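Local coordinates for protein glucosamine kinase (Streptacidiphilus jiangxiensis, PDB 6HWJ) that catalyses the ATP-dependent phosphorylation of D-glucosamine to D-glucosamine 6-phosphate, using magnesium ions, and acts more weakly on glucose, at residues A[198-201]-A[202-206]; A[208-211]-A[212-216]; A[359-362]-A[363-366]. One frame throughout, in Å; residues are numbered along the deposited sequence.

Interaction 1 of 3, residues A[198-201]-A[202-206]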
loop_
_atom_site.group_PDB
_atom_site.type_symbol
_atom_site.label_atom_id
_atom_site.label_comp_id
_atom_site.label_asym_id
_atom_site.label_seq_id
_atom_site.Cartn_x
_atom_site.Cartn_y
_atom_site.Cartn_z
ATOM N N ALA A 198 15.439 8.922 -1.020
ATOM C CA ALA A 198 15.513 9.391 -2.391
ATOM C C ALA A 198 15.750 10.893 -2.444
ATOM O O ALA A 198 16.522 11.374 -3.277
ATOM C CB ALA A 198 14.243 9.016 -3.164
ATOM N N VAL A 199 15.083 11.651 -1.569
ATOM C CA VAL A 199 15.337 13.078 -1.475
ATOM C C VAL A 199 16.797 13.325 -1.104
ATOM O O VAL A 199 17.441 14.230 -1.632
ATOM C CB VAL A 199 14.378 13.724 -0.459
ATOM C CG1 VAL A 199 14.807 15.133 -0.115
ATOM C CG2 VAL A 199 12.926 13.716 -1.019
ATOM N N ASP A 200 17.338 12.527 -0.188
ATOM C CA ASP A 200 18.735 12.709 0.190
ATOM C C ASP A 200 19.686 12.404 -0.972
ATOM O O ASP A 200 20.651 13.150 -1.198
ATOM C CB ASP A 200 19.067 11.836 1.400
ATOM C CG ASP A 200 20.447 12.131 1.945
ATOM O OD1 ASP A 200 20.644 13.257 2.429
ATOM O OD2 ASP A 200 21.330 11.253 1.863
ATOM N N ASP A 201 19.450 11.316 -1.704
ATOM C CA ASP A 201 20.273 11.024 -2.882
ATOM C C ASP A 201 20.338 12.210 -3.837
ATOM O O ASP A 201 21.421 12.657 -4.241
ATOM C CB ASP A 201 19.709 9.824 -3.645
ATOM C CG ASP A 201 20.007 8.501 -2.983
ATOM O OD1 ASP A 201 20.751 8.472 -1.983
ATOM O OD2 ASP A 201 19.479 7.481 -3.488
ATOM N N VAL A 202 19.170 12.726 -4.233
ATOM C CA VAL A 202 19.124 13.780 -5.255
ATOM C C VAL A 202 19.700 15.076 -4.726
ATOM O O VAL A 202 20.328 15.831 -5.471
ATOM C CB VAL A 202 17.657 13.933 -5.738
ATOM C CG1 VAL A 202 17.512 15.098 -6.692
ATOM C CG2 VAL A 202 17.216 12.633 -6.402
ATOM N N ARG A 203 19.509 15.357 -3.435
ATOM C CA ARG A 203 20.157 16.501 -2.815
ATOM C C ARG A 203 21.676 16.363 -2.883
ATOM O O ARG A 203 22.398 17.327 -3.186
ATOM C CB ARG A 203 19.673 16.596 -1.364
ATOM C CG ARG A 203 20.017 17.844 -0.618
ATOM C CD ARG A 203 19.186 17.909 0.666
ATOM N NE ARG A 203 17.907 18.596 0.464
ATOM C CZ ARG A 203 16.823 18.414 1.222
ATOM N NH1 ARG A 203 16.836 17.539 2.223
ATOM N NH2 ARG A 203 15.720 19.105 0.972
ATOM N N ARG A 204 22.184 15.162 -2.617
ATOM C CA ARG A 204 23.625 14.951 -2.684
ATOM C C ARG A 204 24.130 15.117 -4.107
ATOM O O ARG A 204 25.167 15.757 -4.329
ATOM C CB ARG A 204 23.969 13.571 -2.105
ATOM C CG ARG A 204 23.782 13.516 -0.587
ATOM C CD ARG A 204 23.948 12.106 -0.010
ATOM N NE ARG A 204 25.340 11.647 -0.018
ATOM C CZ ARG A 204 25.755 10.467 -0.484
ATOM N NH1 ARG A 204 24.893 9.588 -0.981
ATOM N NH2 ARG A 204 27.040 10.161 -0.439
ATOM N N LEU A 205 23.384 14.600 -5.087
ATOM C CA LEU A 205 23.689 14.888 -6.486
ATOM C C LEU A 205 23.787 16.394 -6.724
ATOM O O LEU A 205 24.755 16.883 -7.314
ATOM C CB LEU A 205 22.622 14.273 -7.395
ATOM C CG LEU A 205 22.663 14.648 -8.886
ATOM C CD1 LEU A 205 23.892 14.052 -9.553
ATOM C CD2 LEU A 205 21.394 14.186 -9.586
ATOM N N ALA A 206 22.781 17.148 -6.271
ATOM C CA ALA A 206 22.778 18.589 -6.518
ATOM C C ALA A 206 23.997 19.256 -5.899
ATOM O O ALA A 206 24.533 20.218 -6.469
ATOM C CB ALA A 206 21.494 19.205 -5.974
#

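Interaction 2 of 3, residues A[208-211]-A[212-216]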
loop_
_atom_site.group_PDB
_atom_site.type_symbol
_atom_site.label_atom_id
_atom_site.label_comp_id
_atom_site.label_asym_id
_atom_site.label_seq_id
_atom_site.Cartn_x
_atom_site.Cartn_y
_atom_site.Cartn_z
ATOM N N GLY A 208 26.862 17.827 -5.692
ATOM C CA GLY A 208 28.062 17.242 -6.260
ATOM C C GLY A 208 28.723 16.175 -5.421
ATOM O O GLY A 208 29.864 15.801 -5.717
ATOM N N GLU A 209 28.052 15.679 -4.373
ATOM C CA GLU A 209 28.587 14.589 -3.569
ATOM C C GLU A 209 28.329 13.226 -4.196
ATOM O O GLU A 209 28.953 12.239 -3.790
ATOM C CB GLU A 209 27.978 14.614 -2.170
ATOM C CG GLU A 209 28.204 15.918 -1.427
ATOM C CD GLU A 209 27.616 15.891 -0.032
ATOM O OE1 GLU A 209 27.152 14.813 0.403
ATOM O OE2 GLU A 209 27.618 16.949 0.626
ATOM N N LEU A 210 27.403 13.148 -5.149
ATOM C CA LEU A 210 27.210 11.960 -5.962
ATOM C C LEU A 210 27.277 12.362 -7.431
ATOM O O LEU A 210 26.930 13.481 -7.795
ATOM C CB LEU A 210 25.864 11.291 -5.692
ATOM C CG LEU A 210 25.614 10.721 -4.300
ATOM C CD1 LEU A 210 24.180 10.227 -4.224
ATOM C CD2 LEU A 210 26.567 9.597 -3.981
ATOM N N THR A 211 27.741 11.445 -8.265
ATOM C CA THR A 211 27.667 11.629 -9.701
ATOM C C THR A 211 26.263 11.304 -10.189
ATOM O O THR A 211 25.475 10.658 -9.493
ATOM C CB THR A 211 28.651 10.711 -10.413
ATOM O OG1 THR A 211 28.281 9.355 -10.147
ATOM C CG2 THR A 211 30.057 10.967 -9.912
ATOM N N MET A 212 25.965 11.748 -11.415
ATOM C CA MET A 212 24.697 11.387 -12.031
ATOM C C MET A 212 24.517 9.876 -12.064
ATOM O O MET A 212 23.443 9.360 -11.732
ATOM C CB MET A 212 24.621 11.971 -13.452
ATOM C CG MET A 212 23.286 11.756 -14.143
ATOM S SD MET A 212 21.905 12.516 -13.285
ATOM C CE MET A 212 22.185 14.248 -13.618
ATOM N N ASP A 213 25.570 9.138 -12.446
ATOM C CA ASP A 213 25.472 7.679 -12.486
ATOM C C ASP A 213 25.064 7.122 -11.130
ATOM O O ASP A 213 24.194 6.248 -11.036
ATOM C CB ASP A 213 26.804 7.074 -12.926
ATOM C CG ASP A 213 26.783 5.571 -12.919
ATOM O OD1 ASP A 213 26.139 4.995 -13.818
ATOM O OD2 ASP A 213 27.380 4.964 -11.998
ATOM N N GLN A 214 25.699 7.606 -10.062
ATOM C CA GLN A 214 25.398 7.104 -8.735
ATOM C C GLN A 214 23.980 7.469 -8.326
ATOM O O GLN A 214 23.279 6.664 -7.703
ATOM C CB GLN A 214 26.393 7.661 -7.721
ATOM C CG GLN A 214 27.775 7.071 -7.875
ATOM C CD GLN A 214 28.817 7.860 -7.117
ATOM O OE1 GLN A 214 28.700 9.080 -6.944
ATOM N NE2 GLN A 214 29.856 7.164 -6.664
ATOM N N ALA A 215 23.555 8.686 -8.662
ATOM C CA ALA A 215 22.208 9.114 -8.281
ATOM C C ALA A 215 21.132 8.447 -9.128
ATOM O O ALA A 215 19.974 8.394 -8.698
ATOM C CB ALA A 215 22.088 10.624 -8.381
ATOM N N LEU A 216 21.485 7.930 -10.298
ATOM C CA LEU A 216 20.519 7.240 -11.144
ATOM C C LEU A 216 20.349 5.767 -10.774
ATOM O O LEU A 216 19.312 5.172 -11.085
ATOM C CB LEU A 216 20.931 7.337 -12.609
ATOM C CG LEU A 216 20.738 8.700 -13.268
ATOM C CD1 LEU A 216 21.370 8.751 -14.637
ATOM C CD2 LEU A 216 19.226 9.053 -13.364
HETATM O O HOH W 1 30.713 10.562 -5.533
#

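Interaction 3 of 3, residues A[359-362]-A[363-366]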
loop_
_atom_site.group_PDB
_atom_site.type_symbol
_atom_site.label_atom_id
_atom_site.label_comp_id
_atom_site.label_asym_id
_atom_site.label_seq_id
_atom_site.Cartn_x
_atom_site.Cartn_y
_atom_site.Cartn_z
ATOM N N ASP A 359 19.909 27.400 -2.373
ATOM C CA ASP A 359 21.075 27.504 -3.259
ATOM C C ASP A 359 21.243 26.274 -4.145
ATOM O O ASP A 359 22.330 26.002 -4.641
ATOM C CB ASP A 359 22.363 27.730 -2.452
ATOM C CG ASP A 359 22.389 29.091 -1.767
ATOM O OD1 ASP A 359 22.128 30.100 -2.437
ATOM O OD2 ASP A 359 22.659 29.138 -0.552
ATOM N N VAL A 360 20.183 25.506 -4.347
ATOM C CA VAL A 360 20.263 24.342 -5.214
ATOM C C VAL A 360 20.347 24.789 -6.668
ATOM O O VAL A 360 19.729 25.782 -7.070
ATOM C CB VAL A 360 19.043 23.435 -4.981
ATOM C CG1 VAL A 360 17.791 24.103 -5.540
ATOM C CG2 VAL A 360 19.269 22.055 -5.588
ATOM N N ASP A 361 21.119 24.055 -7.467
ATOM C CA ASP A 361 21.137 24.247 -8.910
ATOM C C ASP A 361 20.125 23.297 -9.534
ATOM O O ASP A 361 20.339 22.081 -9.502
ATOM C CB ASP A 361 22.533 23.982 -9.469
ATOM C CG ASP A 361 22.634 24.283 -10.956
ATOM O OD1 ASP A 361 21.603 24.627 -11.572
ATOM O OD2 ASP A 361 23.754 24.184 -11.508
ATOM N N PRO A 362 19.018 23.783 -10.092
ATOM C CA PRO A 362 18.004 22.857 -10.602
ATOM C C PRO A 362 18.421 22.113 -11.861
ATOM O O PRO A 362 17.810 21.085 -12.175
ATOM C CB PRO A 362 16.789 23.762 -10.871
ATOM C CG PRO A 362 17.359 25.134 -11.015
ATOM C CD PRO A 362 18.564 25.184 -10.133
ATOM N N ALA A 363 19.422 22.594 -12.588
ATOM C CA ALA A 363 19.816 21.936 -13.833
ATOM C C ALA A 363 20.154 20.467 -13.618
ATOM O O ALA A 363 19.555 19.607 -14.287
ATOM C CB ALA A 363 20.991 22.701 -14.466
ATOM N N PRO A 364 21.071 20.106 -12.725
ATOM C CA PRO A 364 21.336 18.673 -12.506
ATOM C C PRO A 364 20.140 17.899 -11.984
ATOM O O PRO A 364 19.981 16.719 -12.325
ATOM C CB PRO A 364 22.493 18.676 -11.495
ATOM C CG PRO A 364 22.483 20.052 -10.886
ATOM C CD PRO A 364 21.992 20.969 -11.964
ATOM N N VAL A 365 19.293 18.509 -11.158
ATOM C CA VAL A 365 18.124 17.799 -10.644
ATOM C C VAL A 365 17.143 17.516 -11.778
ATOM O O VAL A 365 16.594 16.412 -11.887
ATOM C CB VAL A 365 17.455 18.602 -9.514
ATOM C CG1 VAL A 365 16.204 17.877 -9.011
ATOM C CG2 VAL A 365 18.422 18.851 -8.379
ATOM N N ARG A 366 16.913 18.498 -12.650
ATOM C CA ARG A 366 15.959 18.295 -13.738
ATOM C C ARG A 366 16.492 17.295 -14.757
ATOM O O ARG A 366 15.731 16.478 -15.286
ATOM C CB ARG A 366 15.636 19.634 -14.406
ATOM C CG ARG A 366 14.903 20.606 -13.479
ATOM C CD ARG A 366 14.591 21.925 -14.164
ATOM N NE ARG A 366 13.560 21.792 -15.189
ATOM C CZ ARG A 366 13.207 22.763 -16.027
ATOM N NH1 ARG A 366 13.805 23.947 -15.971
ATOM N NH2 ARG A 366 12.256 22.549 -16.925
#

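Interaction 1 of 3, residues A[198-201]-A[202-206]
Val199 and Arg203 both turn their first side-chain branch away from the backbone N, with Val199 CG1 at chi1 168° and Arg203 CG at chi1 -169°. The two side chains therefore run alongside each other, pointing the same way. Val199 CG1 ends up over one face of the Arg203 guanidinium, displaced toward its rim and 3.9 Å from Arg203 NH1. This is apolar cover for the flat group. The polar end has its own partner: Arg203 NE hydrogen-bonds to Thr357 OG1.

One residue along, the Asp200 carboxylate meets the aliphatic part of Arg204, not its guanidinium. Asp200 OD2 lies 3.3 Å from Arg204 CD but 4.4 Å from Arg204 NE, too far for a salt bridge. Asp201 OD1 is likewise 4.4 Å from Arg204 NH1, near the guanidinium plane. Asp201 is instead paired through OD2 with Arg308. Both acids may still stabilise the positive charge on Arg204.

All of this sits on helix 194-207, which starts directly after Asp193, a probable ATP-binding residue, in what is probably the helical lobe of a protein-kinase-like fold. Successive bonds from N-H of i+4 to O of i hold the turns, among them Arg204 N to Asp200 O at 2.9 Å and Leu205 N to Asp201 O at 2.9 Å.

Val202 and Leu205 supply apolar packing on the buried side. Within the turn, Val202 CG2 comes 3.4 Å from Ala198 O. The Val202 side chain also touches Val353 of helix 335-356 and Trp368 of helix 362-386. Leu205 reaches the same Trp368 and, on helix 212-234, Met212 and Ala215.

Interaction 2 of 3, residues A[208-211]-A[212-216]
Thr211 and Gln214 bond to each other in both directions. Thr211 N donates to Gln214 OE1 at 2.9 Å, along a nearly straight N-H path of 169° and tilted 21° from the amide carbonyl plane. In return Gln214 N donates to Thr211 OG1 at 3.1 Å. Thr211 OG1 can face this N-H because it stands between its own backbone N and carbonyl carbon (chi1 63°). The Gln214 chain reaches back extended beyond CG, which brings its amide to Thr211.

A water gives Gln214 OE1 a second bond at 2.9 Å and also donates to Glu209 O at 3.0 Å. It ties the amide to the loop before the helix. Leu210 CD2 packs 3.7 Å from Gln214 OE1, and the Leu210 side chain also touches Arg204. Thr211 O takes the first regular helical bond, from Ala215 N at 2.9 Å.

Farther out, Gly208 ends helix 194-207 with positive phi in a Schellman motif. The chain thus closes one helix and opens the next within four residues. The reciprocal Thr211 and Gln214 pair is a capping box, with Thr211 as N-cap of helix 212-234.

Interaction 3 of 3, residues A[359-362]-A[363-366]
The flat group here is the Asp361 carboxylate, and Pro364 and Ala363 both approach the same face of it. Pro364 CD sits almost directly above Asp361 CG, at 3.5 Å, with the two side chains about at right angles. Ala363 N donates to Asp361 OD1 at 3.1 Å, coming from 55° out of the carboxylate plane. Beyond the rim on that side, Ala363 CB is 3.5 Å from Asp361 OD1. Asp361 CG is anti to the backbone N (chi1 -175°), which folds the carboxylate over the start of the helix.

Asp361 is the N-cap of helix 362-386, and its bond to the N-H two residues on makes an Asx turn. Asp361 O faces the proline ring as well, 3.2 Å from Pro364 CD. The first regular helical bond follows, Arg366 N to Pro362 O at 2.8 Å and N-H angle 163°. The Arg366 guanidinium forms a salt bridge with Asp430 through NH2.

On the inner side, Val360 CG2 and Val365 CG2 make a loose apolar contact at 4.3 Å. Both valines also touch Ala206 of helix 194-207.

Pro364 has no N-H to offer, which is consistent with Ala363 N being the capped amide. A proline costs little here, because the first-turn amides have no helical carbonyl acceptor before them. The negative charge of Asp361 probably also suits the positive end of the helix dipole.

How the interactions relate
The three contacts bring together one helix and the starts of two others. Interaction 1 touches both: its centre lies about 8 Å from that of interaction 2, where Glu209 N probably donates to Arg204 O at 2.9 Å, and about 10 Å from that of interaction 3, where Ala206 CB meets Val360 CG2 at 3.6 Å. Met212 CE and Pro364 O, 3.6 Å apart, join interactions 2 and 3. Bound PEG, probably from the crystallisation liquor, lies about 3 Å from the Met212 side chain and 4 Å from those of Leu205 and Pro364. Only interaction 1 nears the active site: the Ala198 side chain is about 8 Å from that of Asp193, a probable ATP-binding residue.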